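Local coordinates for protein bsobi restriction endonuclease (Geobacillus stearothermophilus, PDB 1DC1) that cleaves double-stranded DNA after the first base of the degenerate sequence 5'-CYCGRG-3', acting as a homodimeric type II restriction endonuclease, at residues 8-12 with 311-316; 56-62 with 110-114; 72-78 with 94-98. All blocks are in the same frame, centred on the assembly; numbering follows the deposited sequence. Where two conformers were deposited one is given.

Interaction 1. Residues 8-12 with 311-316; sequences ENHLK and EQVGSL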
ATOM      1  N   GLU D   8      23.916  16.385  10.926  1.00 29.63           N
ATOM      2  CA  GLU D   8      24.782  16.035  12.059  1.00 28.98           C
ATOM      3  C   GLU D   8      24.357  16.739  13.338  1.00 29.76           C
ATOM      4  O   GLU D   8      24.766  16.376  14.434  1.00 30.48           O
ATOM      5  CB  GLU D   8      26.208  16.402  11.746  1.00 32.81           C
ATOM      6  CG  GLU D   8      26.874  15.410  10.871  1.00 45.64           C
ATOM      7  CD  GLU D   8      28.149  15.968  10.255  1.00 56.34           C
ATOM      8  OE1 GLU D   8      28.620  17.038  10.715  1.00 60.30           O
ATOM      9  OE2 GLU D   8      28.683  15.335   9.311  1.00 64.14           O
ATOM     10  N   ASN D   9      23.538  17.769  13.197  1.00 30.19           N
ATOM     11  CA  ASN D   9      23.069  18.473  14.367  1.00 31.15           C
ATOM     12  C   ASN D   9      22.150  17.592  15.229  1.00 31.68           C
ATOM     13  O   ASN D   9      22.114  17.729  16.449  1.00 31.44           O
ATOM     14  CB  ASN D   9      22.318  19.747  13.994  1.00 34.21           C
ATOM     15  CG  ASN D   9      21.896  20.516  15.221  1.00 42.23           C
ATOM     16  OD1 ASN D   9      22.745  21.041  15.959  1.00 47.05           O
ATOM     17  ND2 ASN D   9      20.592  20.564  15.479  1.00 39.69           N
ATOM     18  N   HIS D  10      21.390  16.694  14.616  1.00 27.89           N
ATOM     19  CA  HIS D  10      20.509  15.837  15.417  1.00 27.22           C
ATOM     20  C   HIS D  10      20.736  14.340  15.215  1.00 27.75           C
ATOM     21  O   HIS D  10      20.094  13.542  15.894  1.00 29.61           O
ATOM     22  CB  HIS D  10      19.036  16.161  15.162  1.00 26.89           C
ATOM     23  CG  HIS D  10      18.635  16.029  13.722  1.00 33.16           C
ATOM     24  ND1 HIS D  10      18.754  17.066  12.816  1.00 31.65           N
ATOM     25  CD2 HIS D  10      18.107  14.986  13.034  1.00 26.14           C
ATOM     26  CE1 HIS D  10      18.310  16.667  11.636  1.00 30.34           C
ATOM     27  NE2 HIS D  10      17.911  15.410  11.743  1.00 28.77           N
ATOM     28  N   LEU D  11      21.629  13.957  14.292  1.00 27.36           N
ATOM     29  CA  LEU D  11      21.964  12.541  14.031  1.00 27.68           C
ATOM     30  C   LEU D  11      23.418  12.274  14.266  1.00 27.13           C
ATOM     31  O   LEU D  11      24.256  12.828  13.574  1.00 29.99           O
ATOM     32  CB  LEU D  11      21.722  12.136  12.577  1.00 21.48           C
ATOM     33  CG  LEU D  11      20.272  12.272  12.198  1.00 26.65           C
ATOM     34  CD1 LEU D  11      20.127  12.050  10.703  1.00 28.34           C
ATOM     35  CD2 LEU D  11      19.450  11.293  13.024  1.00 20.41           C
ATOM     36  N   LYS D  12      23.726  11.390  15.199  1.00 30.29           N
ATOM     37  CA  LYS D  12      25.117  11.061  15.447  1.00 34.19           C
ATOM     38  C   LYS D  12      25.438   9.643  14.974  1.00 31.31           C
ATOM     39  O   LYS D  12      26.593   9.306  14.717  1.00 36.45           O
ATOM     40  CB  LYS D  12      25.430  11.220  16.933  1.00 40.78           C
ATOM     41  CG  LYS D  12      24.663  12.359  17.596  1.00 48.66           C
ATOM     42  CD  LYS D  12      24.891  13.727  16.925  1.00 56.65           C
ATOM     43  CE  LYS D  12      23.785  14.731  17.331  1.00 59.56           C
ATOM     44  NZ  LYS D  12      24.255  16.147  17.360  1.00 65.36           N
ATOM     45  N   GLU D 311      13.265  16.250  18.761  1.00 14.68           N
ATOM     46  CA  GLU D 311      14.491  16.989  18.596  1.00 19.39           C
ATOM     47  C   GLU D 311      14.972  16.967  17.168  1.00 21.38           C
ATOM     48  O   GLU D 311      15.569  17.953  16.722  1.00 20.87           O
ATOM     49  CB  GLU D 311      15.573  16.446  19.501  1.00 25.94           C
ATOM     50  CG  GLU D 311      15.434  16.855  20.927  1.00 34.84           C
ATOM     51  CD  GLU D 311      16.494  16.213  21.805  1.00 43.90           C
ATOM     52  OE1 GLU D 311      16.524  14.955  21.905  1.00 48.32           O
ATOM     53  OE2 GLU D 311      17.294  16.978  22.389  1.00 43.31           O
ATOM     54  N   GLN D 312      14.707  15.869  16.445  1.00 16.16           N
ATOM     55  CA  GLN D 312      15.153  15.772  15.054  1.00 14.96           C
ATOM     56  C   GLN D 312      14.314  16.642  14.201  1.00 13.50           C
ATOM     57  O   GLN D 312      14.811  17.364  13.350  1.00 14.32           O
ATOM     58  CB  GLN D 312      15.077  14.328  14.524  1.00 15.68           C
ATOM     59  CG  GLN D 312      15.993  13.417  15.309  1.00 18.48           C
ATOM     60  CD  GLN D 312      16.159  12.017  14.737  1.00 18.85           C
ATOM     61  OE1 GLN D 312      15.680  11.697  13.648  1.00 15.09           O
ATOM     62  NE2 GLN D 312      16.848  11.160  15.506  1.00 17.64           N
ATOM     63  N   VAL D 313      13.015  16.581  14.441  1.00 16.92           N
ATOM     64  CA  VAL D 313      12.090  17.388  13.651  1.00 20.09           C
ATOM     65  C   VAL D 313      12.402  18.868  13.855  1.00 18.28           C
ATOM     66  O   VAL D 313      12.488  19.625  12.887  1.00 17.84           O
ATOM     67  CB  VAL D 313      10.593  17.070  14.028  1.00 18.03           C
ATOM     68  CG1 VAL D 313       9.606  18.018  13.307  1.00 15.16           C
ATOM     69  CG2 VAL D 313      10.302  15.608  13.672  1.00 12.57           C
ATOM     70  N   GLY D 314      12.602  19.267  15.111  1.00 17.95           N
ATOM     71  CA  GLY D 314      12.902  20.664  15.409  1.00 16.78           C
ATOM     72  C   GLY D 314      14.166  21.171  14.747  1.00 17.61           C
ATOM     73  O   GLY D 314      14.188  22.253  14.169  1.00 18.44           O
ATOM     74  N   SER D 315      15.226  20.372  14.841  1.00 17.74           N
ATOM     75  CA  SER D 315      16.507  20.706  14.249  1.00 16.61           C
ATOM     76  C   SER D 315      16.326  20.827  12.734  1.00 14.00           C
ATOM     77  O   SER D 315      16.813  21.766  12.132  1.00 15.26           O
ATOM     78  CB  SER D 315      17.511  19.580  14.624  1.00 17.92           C
ATOM     79  OG  SER D 315      18.691  19.623  13.847  1.00 21.64           O
ATOM     80  N   LEU D 316      15.599  19.889  12.121  1.00 13.68           N
ATOM     81  CA  LEU D 316      15.428  19.920  10.669  1.00 16.50           C
ATOM     82  C   LEU D 316      14.642  21.164  10.246  1.00 13.88           C
ATOM     83  O   LEU D 316      14.979  21.801   9.253  1.00 14.89           O
ATOM     84  CB  LEU D 316      14.722  18.629  10.218  1.00 17.39           C
ATOM     85  CG  LEU D 316      14.593  18.466   8.701  0.50 17.13           C
ATOM     86  CD1 LEU D 316      15.069  17.094   8.274  0.50 16.35           C
ATOM     87  CD2 LEU D 316      13.147  18.664   8.310  0.50 17.37           C
TER

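Interaction 2. Residues 56-62 with 110-114; sequences AKTPKDL and FIDEL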
ATOM      1  N   ALA D  56     -38.536  -3.390   1.840  1.00 27.30           N
ATOM      2  CA  ALA D  56     -38.577  -4.466   0.846  1.00 20.74           C
ATOM      3  C   ALA D  56     -38.982  -5.713   1.608  1.00 24.82           C
ATOM      4  O   ALA D  56     -38.435  -6.020   2.670  1.00 24.02           O
ATOM      5  CB  ALA D  56     -37.226  -4.661   0.222  1.00 15.00           C
ATOM      6  N   LYS D  57     -39.956  -6.447   1.086  1.00 27.06           N
ATOM      7  CA  LYS D  57     -40.376  -7.628   1.788  1.00 23.83           C
ATOM      8  C   LYS D  57     -39.622  -8.798   1.227  1.00 19.76           C
ATOM      9  O   LYS D  57     -39.551  -9.838   1.859  1.00 25.40           O
ATOM     10  CB  LYS D  57     -41.891  -7.798   1.674  1.00 34.03           C
ATOM     11  CG  LYS D  57     -42.740  -6.807   2.530  1.00 38.73           C
ATOM     12  CD  LYS D  57     -41.896  -5.765   3.274  1.00 46.00           C
ATOM     13  CE  LYS D  57     -42.019  -5.869   4.795  1.00 48.19           C
ATOM     14  NZ  LYS D  57     -41.238  -7.015   5.371  1.00 51.60           N
ATOM     15  N   THR D  58     -39.030  -8.615   0.051  1.00 24.47           N
ATOM     16  CA  THR D  58     -38.249  -9.679  -0.587  1.00 24.72           C
ATOM     17  C   THR D  58     -36.985  -9.102  -1.178  1.00 17.22           C
ATOM     18  O   THR D  58     -36.944  -7.928  -1.484  1.00 21.61           O
ATOM     19  CB  THR D  58     -39.025 -10.364  -1.752  1.00 21.83           C
ATOM     20  OG1 THR D  58     -39.047  -9.490  -2.890  1.00 27.80           O
ATOM     21  CG2 THR D  58     -40.457 -10.692  -1.328  1.00 25.29           C
ATOM     22  N   PRO D  59     -35.933  -9.915  -1.300  1.00 17.80           N
ATOM     23  CA  PRO D  59     -34.695  -9.393  -1.888  1.00 18.18           C
ATOM     24  C   PRO D  59     -34.930  -8.691  -3.211  1.00 16.00           C
ATOM     25  O   PRO D  59     -34.365  -7.634  -3.443  1.00 18.28           O
ATOM     26  CB  PRO D  59     -33.817 -10.631  -2.029  1.00 18.62           C
ATOM     27  CG  PRO D  59     -34.281 -11.530  -0.947  1.00 19.95           C
ATOM     28  CD  PRO D  59     -35.778 -11.291  -0.806  1.00 16.88           C
ATOM     29  N   LYS D  60     -35.779  -9.239  -4.078  1.00 20.42           N
ATOM     30  CA  LYS D  60     -35.982  -8.600  -5.377  1.00 20.34           C
ATOM     31  C   LYS D  60     -36.625  -7.267  -5.246  1.00 18.10           C
ATOM     32  O   LYS D  60     -36.468  -6.408  -6.102  1.00 21.82           O
ATOM     33  CB  LYS D  60     -36.805  -9.483  -6.304  1.00 25.46           C
ATOM     34  CG  LYS D  60     -35.924 -10.490  -6.991  1.00 28.72           C
ATOM     35  CD  LYS D  60     -36.717 -11.401  -7.907  1.00 44.55           C
ATOM     36  CE  LYS D  60     -36.316 -12.879  -7.759  1.00 45.85           C
ATOM     37  NZ  LYS D  60     -37.393 -13.757  -7.117  1.00 51.24           N
ATOM     38  N   ASP D  61     -37.341  -7.072  -4.147  1.00 20.31           N
ATOM     39  CA  ASP D  61     -38.000  -5.796  -3.929  1.00 21.16           C
ATOM     40  C   ASP D  61     -36.988  -4.670  -3.709  1.00 17.89           C
ATOM     41  O   ASP D  61     -37.298  -3.502  -3.955  1.00 22.69           O
ATOM     42  CB  ASP D  61     -38.946  -5.884  -2.723  1.00 24.93           C
ATOM     43  CG  ASP D  61     -40.262  -6.605  -3.036  1.00 31.11           C
ATOM     44  OD1 ASP D  61     -40.640  -6.702  -4.233  1.00 26.21           O
ATOM     45  OD2 ASP D  61     -40.904  -7.065  -2.059  1.00 35.49           O
ATOM     46  N   LEU D  62     -35.783  -5.028  -3.266  1.00 19.80           N
ATOM     47  CA  LEU D  62     -34.718  -4.042  -3.000  1.00 24.01           C
ATOM     48  C   LEU D  62     -34.346  -3.281  -4.284  1.00 23.00           C
ATOM     49  O   LEU D  62     -33.884  -2.135  -4.217  1.00 23.49           O
ATOM     50  CB  LEU D  62     -33.472  -4.747  -2.366  1.00 17.91           C
ATOM     51  CG  LEU D  62     -33.656  -5.517  -1.020  1.00 15.81           C
ATOM     52  CD1 LEU D  62     -32.488  -6.437  -0.721  1.00 18.38           C
ATOM     53  CD2 LEU D  62     -33.835  -4.506   0.107  1.00 17.23           C
ATOM     54  N   PHE D 110     -32.459 -11.982   5.132  1.00 15.53           N
ATOM     55  CA  PHE D 110     -31.909 -11.209   4.015  1.00 18.07           C
ATOM     56  C   PHE D 110     -31.536  -9.717   4.287  1.00 21.56           C
ATOM     57  O   PHE D 110     -30.567  -9.211   3.679  1.00 15.85           O
ATOM     58  CB  PHE D 110     -32.821 -11.321   2.762  1.00 18.71           C
ATOM     59  CG  PHE D 110     -33.939 -10.282   2.662  1.00 13.59           C
ATOM     60  CD1 PHE D 110     -35.223 -10.568   3.120  1.00 16.77           C
ATOM     61  CD2 PHE D 110     -33.741  -9.075   2.003  1.00 14.03           C
ATOM     62  CE1 PHE D 110     -36.271  -9.675   2.917  1.00 14.62           C
ATOM     63  CE2 PHE D 110     -34.782  -8.185   1.797  1.00 17.25           C
ATOM     64  CZ  PHE D 110     -36.049  -8.483   2.254  1.00 16.00           C
ATOM     65  N   ILE D 111     -32.255  -9.020   5.185  1.00 18.98           N
ATOM     66  CA  ILE D 111     -31.913  -7.613   5.456  1.00 17.86           C
ATOM     67  C   ILE D 111     -30.569  -7.571   6.176  1.00 14.31           C
ATOM     68  O   ILE D 111     -29.666  -6.869   5.743  1.00 13.13           O
ATOM     69  CB  ILE D 111     -32.999  -6.849   6.326  1.00 18.64           C
ATOM     70  CG1 ILE D 111     -34.329  -6.694   5.546  1.00 16.63           C
ATOM     71  CG2 ILE D 111     -32.455  -5.455   6.733  1.00 13.49           C
ATOM     72  CD1 ILE D 111     -34.196  -5.945   4.192  1.00 17.12           C
ATOM     73  N   ASP D 112     -30.400  -8.345   7.239  1.00 12.49           N
ATOM     74  CA  ASP D 112     -29.102  -8.295   7.902  1.00 12.23           C
ATOM     75  C   ASP D 112     -28.017  -8.853   6.985  1.00 15.38           C
ATOM     76  O   ASP D 112     -26.889  -8.418   7.086  1.00 13.26           O
ATOM     77  CB  ASP D 112     -29.111  -9.036   9.234  1.00 18.64           C
ATOM     78  CG  ASP D 112     -29.643  -8.191  10.393  1.00 12.84           C
ATOM     79  OD1 ASP D 112     -29.944  -6.981  10.257  1.00 16.91           O
ATOM     80  OD2 ASP D 112     -29.763  -8.775  11.465  1.00 21.38           O
ATOM     81  N   GLU D 113     -28.335  -9.822   6.116  1.00 12.29           N
ATOM     82  CA  GLU D 113     -27.338 -10.324   5.164  1.00 14.04           C
ATOM     83  C   GLU D 113     -26.808  -9.089   4.378  1.00 14.84           C
ATOM     84  O   GLU D 113     -25.597  -8.910   4.205  1.00 13.36           O
ATOM     85  CB  GLU D 113     -27.954 -11.343   4.177  1.00 11.89           C
ATOM     86  CG  GLU D 113     -26.919 -11.964   3.211  1.00 16.67           C
ATOM     87  CD  GLU D 113     -25.874 -12.861   3.915  1.00 18.77           C
ATOM     88  OE1 GLU D 113     -26.152 -13.331   5.038  1.00 18.18           O
ATOM     89  OE2 GLU D 113     -24.767 -13.117   3.355  1.00 21.13           O
ATOM     90  N   LEU D 114     -27.715  -8.241   3.912  1.00 12.53           N
ATOM     91  CA  LEU D 114     -27.346  -7.043   3.157  1.00 14.73           C
ATOM     92  C   LEU D 114     -26.511  -6.066   3.980  1.00 11.89           C
ATOM     93  O   LEU D 114     -25.455  -5.578   3.529  1.00 11.69           O
ATOM     94  CB  LEU D 114     -28.610  -6.316   2.701  1.00 12.87           C
ATOM     95  CG  LEU D 114     -28.420  -4.957   2.013  1.00 16.01           C
ATOM     96  CD1 LEU D 114     -27.396  -5.042   0.852  1.00 14.25           C
ATOM     97  CD2 LEU D 114     -29.808  -4.511   1.500  1.00 15.73           C
TER

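Interaction 3. Residues 72-78 with 94-98; sequences LLYASGI and SINNL. With nucleotides of chain B.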
ATOM      1  N   LEU D  72     -26.421  -1.036  -2.426  1.00 14.48           N
ATOM      2  CA  LEU D  72     -26.545  -2.396  -2.950  1.00 15.33           C
ATOM      3  C   LEU D  72     -25.317  -2.734  -3.821  1.00 14.17           C
ATOM      4  O   LEU D  72     -24.765  -3.848  -3.712  1.00 12.41           O
ATOM      5  CB  LEU D  72     -27.807  -2.596  -3.824  1.00 14.98           C
ATOM      6  CG  LEU D  72     -29.214  -2.527  -3.253  1.00 13.19           C
ATOM      7  CD1 LEU D  72     -30.194  -2.973  -4.383  1.00 15.27           C
ATOM      8  CD2 LEU D  72     -29.342  -3.432  -2.044  1.00 21.44           C
ATOM      9  N   LEU D  73     -24.895  -1.798  -4.672  1.00 14.22           N
ATOM     10  CA  LEU D  73     -23.726  -2.052  -5.509  1.00 14.34           C
ATOM     11  C   LEU D  73     -22.518  -2.245  -4.594  1.00 14.67           C
ATOM     12  O   LEU D  73     -21.738  -3.190  -4.805  1.00 12.09           O
ATOM     13  CB  LEU D  73     -23.440  -0.914  -6.483  1.00 16.46           C
ATOM     14  CG  LEU D  73     -22.190  -1.022  -7.402  1.00 17.35           C
ATOM     15  CD1 LEU D  73     -22.274  -2.275  -8.328  1.00 17.65           C
ATOM     16  CD2 LEU D  73     -22.073   0.268  -8.229  1.00 15.23           C
ATOM     17  N   TYR D  74     -22.369  -1.406  -3.569  1.00 13.60           N
ATOM     18  CA  TYR D  74     -21.240  -1.567  -2.684  1.00 12.61           C
ATOM     19  C   TYR D  74     -21.261  -2.909  -1.954  1.00 13.31           C
ATOM     20  O   TYR D  74     -20.236  -3.601  -1.895  1.00 13.61           O
ATOM     21  CB  TYR D  74     -21.165  -0.410  -1.676  1.00 15.34           C
ATOM     22  CG  TYR D  74     -19.714  -0.091  -1.300  1.00 15.09           C
ATOM     23  CD1 TYR D  74     -19.001  -0.923  -0.408  1.00 18.62           C
ATOM     24  CD2 TYR D  74     -19.025   0.981  -1.898  1.00 11.39           C
ATOM     25  CE1 TYR D  74     -17.619  -0.700  -0.124  1.00 12.19           C
ATOM     26  CE2 TYR D  74     -17.670   1.208  -1.622  1.00 12.21           C
ATOM     27  CZ  TYR D  74     -16.987   0.345  -0.732  1.00 12.16           C
ATOM     28  OH  TYR D  74     -15.662   0.501  -0.496  1.00 11.37           O
ATOM     29  N   ALA D  75     -22.421  -3.271  -1.405  1.00 12.43           N
ATOM     30  CA  ALA D  75     -22.602  -4.539  -0.687  1.00 10.49           C
ATOM     31  C   ALA D  75     -22.367  -5.758  -1.583  1.00 12.87           C
ATOM     32  O   ALA D  75     -22.061  -6.837  -1.069  1.00 13.46           O
ATOM     33  CB  ALA D  75     -24.012  -4.615  -0.050  1.00 11.96           C
ATOM     34  N   SER D  76     -22.505  -5.575  -2.904  1.00 13.93           N
ATOM     35  CA  SER D  76     -22.308  -6.633  -3.886  1.00 12.82           C
ATOM     36  C   SER D  76     -20.831  -6.890  -4.154  1.00 12.78           C
ATOM     37  O   SER D  76     -20.486  -7.739  -4.962  1.00 17.06           O
ATOM     38  CB  SER D  76     -23.075  -6.328  -5.188  1.00  9.56           C
ATOM     39  OG  SER D  76     -22.291  -5.618  -6.129  1.00 13.70           O
ATOM     40  N   GLY D  77     -19.948  -6.180  -3.456  1.00 13.93           N
ATOM     41  CA  GLY D  77     -18.524  -6.417  -3.607  1.00 14.68           C
ATOM     42  C   GLY D  77     -17.774  -5.461  -4.495  1.00 14.87           C
ATOM     43  O   GLY D  77     -16.623  -5.754  -4.845  1.00 16.49           O
ATOM     44  N   ILE D  78     -18.408  -4.335  -4.843  1.00 14.21           N
ATOM     45  CA  ILE D  78     -17.813  -3.328  -5.705  1.00 16.75           C
ATOM     46  C   ILE D  78     -17.351  -2.040  -4.972  1.00 10.41           C
ATOM     47  O   ILE D  78     -18.175  -1.221  -4.550  1.00 12.88           O
ATOM     48  CB  ILE D  78     -18.800  -2.968  -6.871  1.00 13.82           C
ATOM     49  CG1 ILE D  78     -19.312  -4.246  -7.569  1.00 11.86           C
ATOM     50  CG2 ILE D  78     -18.105  -1.992  -7.853  1.00 13.91           C
ATOM     51  CD1 ILE D  78     -18.226  -5.121  -8.159  1.00 12.38           C
ATOM     52  N   SER D  94     -23.805  -7.152 -10.973  1.00 13.48           N
ATOM     53  CA  SER D  94     -23.222  -7.351  -9.656  1.00 17.21           C
ATOM     54  C   SER D  94     -24.333  -7.337  -8.603  1.00 16.50           C
ATOM     55  O   SER D  94     -24.322  -8.131  -7.674  1.00 14.56           O
ATOM     56  CB  SER D  94     -22.214  -6.212  -9.314  1.00 18.43           C
ATOM     57  OG  SER D  94     -21.389  -6.551  -8.195  1.00 17.24           O
ATOM     58  N   ILE D  95     -25.284  -6.419  -8.741  1.00 15.91           N
ATOM     59  CA  ILE D  95     -26.351  -6.340  -7.755  1.00 15.92           C
ATOM     60  C   ILE D  95     -27.205  -7.600  -7.831  1.00 14.68           C
ATOM     61  O   ILE D  95     -27.584  -8.138  -6.803  1.00 13.54           O
ATOM     62  CB  ILE D  95     -27.222  -5.050  -7.925  1.00 13.46           C
ATOM     63  CG1 ILE D  95     -26.412  -3.794  -7.559  1.00 16.57           C
ATOM     64  CG2 ILE D  95     -28.468  -5.127  -7.009  1.00 14.23           C
ATOM     65  CD1 ILE D  95     -27.070  -2.499  -8.001  1.00 13.47           C
ATOM     66  N   ASN D  96     -27.492  -8.085  -9.034  1.00 15.76           N
ATOM     67  CA  ASN D  96     -28.269  -9.319  -9.152  1.00 18.09           C
ATOM     68  C   ASN D  96     -27.526 -10.495  -8.515  1.00 13.86           C
ATOM     69  O   ASN D  96     -28.141 -11.370  -7.894  1.00 15.98           O
ATOM     70  CB  ASN D  96     -28.603  -9.609 -10.622  1.00 18.30           C
ATOM     71  CG  ASN D  96     -29.545  -8.551 -11.216  1.00 26.96           C
ATOM     72  OD1 ASN D  96     -30.372  -7.949 -10.499  1.00 26.78           O
ATOM     73  ND2 ASN D  96     -29.417  -8.308 -12.523  1.00 31.66           N
ATOM     74  N   ASN D  97     -26.203 -10.500  -8.628  1.00 15.19           N
ATOM     75  CA  ASN D  97     -25.428 -11.590  -8.043  1.00 17.66           C
ATOM     76  C   ASN D  97     -25.595 -11.570  -6.538  1.00 14.09           C
ATOM     77  O   ASN D  97     -25.725 -12.612  -5.903  1.00 16.73           O
ATOM     78  CB  ASN D  97     -23.965 -11.442  -8.425  1.00 19.43           C
ATOM     79  CG  ASN D  97     -23.723 -11.726  -9.911  1.00 28.29           C
ATOM     80  OD1 ASN D  97     -24.541 -12.401 -10.574  1.00 25.25           O
ATOM     81  ND2 ASN D  97     -22.604 -11.208 -10.445  1.00 26.52           N
ATOM     82  N   LEU D  98     -25.613 -10.369  -5.972  1.00 13.15           N
ATOM     83  CA  LEU D  98     -25.763 -10.226  -4.534  1.00 12.35           C
ATOM     84  C   LEU D  98     -27.134 -10.777  -4.133  1.00  9.65           C
ATOM     85  O   LEU D  98     -27.262 -11.555  -3.171  1.00 14.84           O
ATOM     86  CB  LEU D  98     -25.633  -8.732  -4.148  1.00 17.44           C
ATOM     87  CG  LEU D  98     -26.101  -8.429  -2.722  1.00 13.97           C
ATOM     88  CD1 LEU D  98     -25.224  -9.144  -1.691  1.00 14.15           C
ATOM     89  CD2 LEU D  98     -26.134  -6.891  -2.515  1.00 13.39           C
TER
ATOM     90  P    DG B  10     -13.197   2.609  -1.824  1.00 14.40           P
ATOM     91  OP1  DG B  10     -14.672   2.415  -1.797  1.00 21.15           O
ATOM     92  OP2  DG B  10     -12.517   2.847  -3.116  1.00 11.97           O
ATOM     93  O5'  DG B  10     -12.833   3.698  -0.725  1.00 14.50           O
ATOM     94  C5'  DG B  10     -12.644   5.061  -1.043  1.00 14.27           C
ATOM     95  C4'  DG B  10     -11.649   5.667  -0.076  1.00 16.08           C
ATOM     96  O4'  DG B  10     -10.416   4.926  -0.135  1.00 14.32           O
ATOM     97  C3'  DG B  10     -11.284   7.088  -0.478  1.00 18.06           C
ATOM     98  O3'  DG B  10     -12.061   7.988   0.268  1.00 19.93           O
ATOM     99  C2'  DG B  10      -9.826   7.232  -0.107  1.00 22.00           C
ATOM    100  C1'  DG B  10      -9.303   5.816  -0.279  1.00 18.97           C
ATOM    101  N9   DG B  10      -8.691   5.558  -1.575  1.00 15.83           N
ATOM    102  C8   DG B  10      -9.117   4.643  -2.515  1.00 17.90           C
ATOM    103  N7   DG B  10      -8.315   4.553  -3.537  1.00 16.75           N
ATOM    104  C5   DG B  10      -7.311   5.484  -3.270  1.00 15.36           C
ATOM    105  C6   DG B  10      -6.125   5.831  -4.027  1.00 13.89           C
ATOM    106  O6   DG B  10      -5.763   5.408  -5.130  1.00 15.02           O
ATOM    107  N1   DG B  10      -5.352   6.800  -3.365  1.00 15.81           N
ATOM    108  C2   DG B  10      -5.710   7.418  -2.175  1.00 16.25           C
ATOM    109  N2   DG B  10      -4.856   8.386  -1.717  1.00 13.61           N
ATOM    110  N3   DG B  10      -6.824   7.121  -1.484  1.00 13.18           N
ATOM    111  C4   DG B  10      -7.553   6.138  -2.077  1.00 11.36           C
TER
HETATM  112  O   HOH W   1     -21.892  -9.437  -6.896  1.00 25.75           O

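Interaction 1. Residues 8-12 with 311-316
His-10 and Asn-9 converge on the hydroxyl of Ser-315. Asn-9 ND2 donates to Ser-315 OG at 2.7 Å. The bond is almost straight (170°), and OG lies close to the amide plane. His-10 meets the same oxygen at the edge of its ring, with ND1 2.8 Å from Ser-315 OG. Two residues of the loop thus grip one oxygen of helix 310-321. In His-10, CG sits between the backbone N and the carbonyl carbon (chi1 58°), and this turns the imidazole onto the helix. One ring face lies over Gln-312 O, which is 3.8 Å from its plane and above its centre. His-10 CD2 presses on the start of the Gln-312 side chain, 3.4 Å from Gln-312 CB. The two side chains cross at about a right angle. Farther along Gln-312, Leu-11 CD2 rests on the amide, 3.6 Å from Gln-312 NE2. That amide bonds elsewhere: OE1 accepts from Asn-306 N and NE2 donates to Asp-16 O. His-10 NE2 is bonded to Ser-304 O, in strand 303-306. The imidazole is therefore bonded at both nitrogens, which should fix its rotation. Polar bonds, with some apolar packing, fasten the N-terminal loop to the C-terminal helix.

Interaction 2. Residues 56-62 with 110-114
The turn that receives Phe-110 folds round Asp-61 OD2, which accepts weak hydrogen bonds from the backbone N of Lys-57 and of Thr-58. In return, Asp-61 N donates to Thr-58 OG1 at 3.2 Å, an ST motif. These bonds shape the loop, and apolar packing joins it to helix 110-152. Phe-110 carries most of that packing. Its CG lies between the backbone N and the carbonyl carbon (chi1 89°), which swings the ring out from the helix start into the turn. Pro-59 covers one face. Pro-59 CD stands 3.9 Å from the centroid of the Phe-110 ring and only 3° off the normal, a CH-pi contact. Ile-111 CG1 lies against the opposite face, nearer the rim, so the ring is sandwiched. Two groups meet the ring edge: Ala-56 O is 3.5 Å from Phe-110 CZ, and Leu-62 CD1 is 3.8 Å from Phe-110 CE2. Leu-62 also meets Leu-114 tip to tip, CD1 to CD2 at 4.0 Å. Nearby, Glu-113 forms a salt bridge with Arg-47 of the second subunit. Pro-59 packs on Ile-99 and Leu-103 of helix 88-103, while Leu-62 and Leu-114 touch Ala-53 of helix 21-53. Leu-114 reaches helix 69-75 as well, at Leu-72 and Ala-75. The contact thus lies among four helices, counting helix 110-152 itself.

Interaction 3. Residues 72-78 with 94-98
Ile-95 fills the tight side of this contact, where helix 88-103 packs on helix 69-75. Its CG1 lies on the backbone of Leu-73, 3.8 Å from Leu-73 CA. Its other branch, CG2, comes equally close to Leu-72 CD1, and the two side chains cross at about a right angle. The split follows from chi1 (-69°), which puts CG2 anti to the backbone N and CG1 beside it. An alanine here would remove both branches and would probably leave a gap beside Leu-72 and Leu-73. One turn on, Leu-98 CD2 sits 3.5 Å from Leu-72 O, and Leu-98 CB packs on Ser-76 CB.

The polar side is bridged by a water as well as by direct contact. One water donates to Ser-76 O and Ser-94 O, each at 2.9 Å, and accepts from Ser-94 OG. Ser-76 O also takes a bond from Asn-36 of the second subunit. The two serine hydroxyls lie very close, and the details of their pairing are doubtful. Tyr-74 points away from helix 88-103, toward the DNA. Its OH donates to OP1 of DG10 of chain B at 2.5 Å, with OP1 in the ring plane. Gly-77, with positive phi, ends helix 69-75 in a Schellman motif. The arrangement is a buried helix-helix packing in which the face of helix 69-75 turned away from helix 88-103 contacts a DNA phosphate through Tyr-74.

Interactions 2 and 3 belong to the same helical part of the chain and touch each other, where Leu-114 also meets Leu-98. Interaction 3 is nested inside the loop closed by interaction 2, and both reach the second subunit. Interaction 1 lies on the other side of the chain's centre, with its centre about 59 Å from that of interaction 2. It joins the two ends of the chain beside the mixed sheet. Interaction 3 is fully buried, while the other two are partly buried. Chemistry differs accordingly. Side-chain hydrogen bonds dominate interaction 1, aromatic and aliphatic packing interaction 2, and aliphatic packing with a bridging water interaction 3.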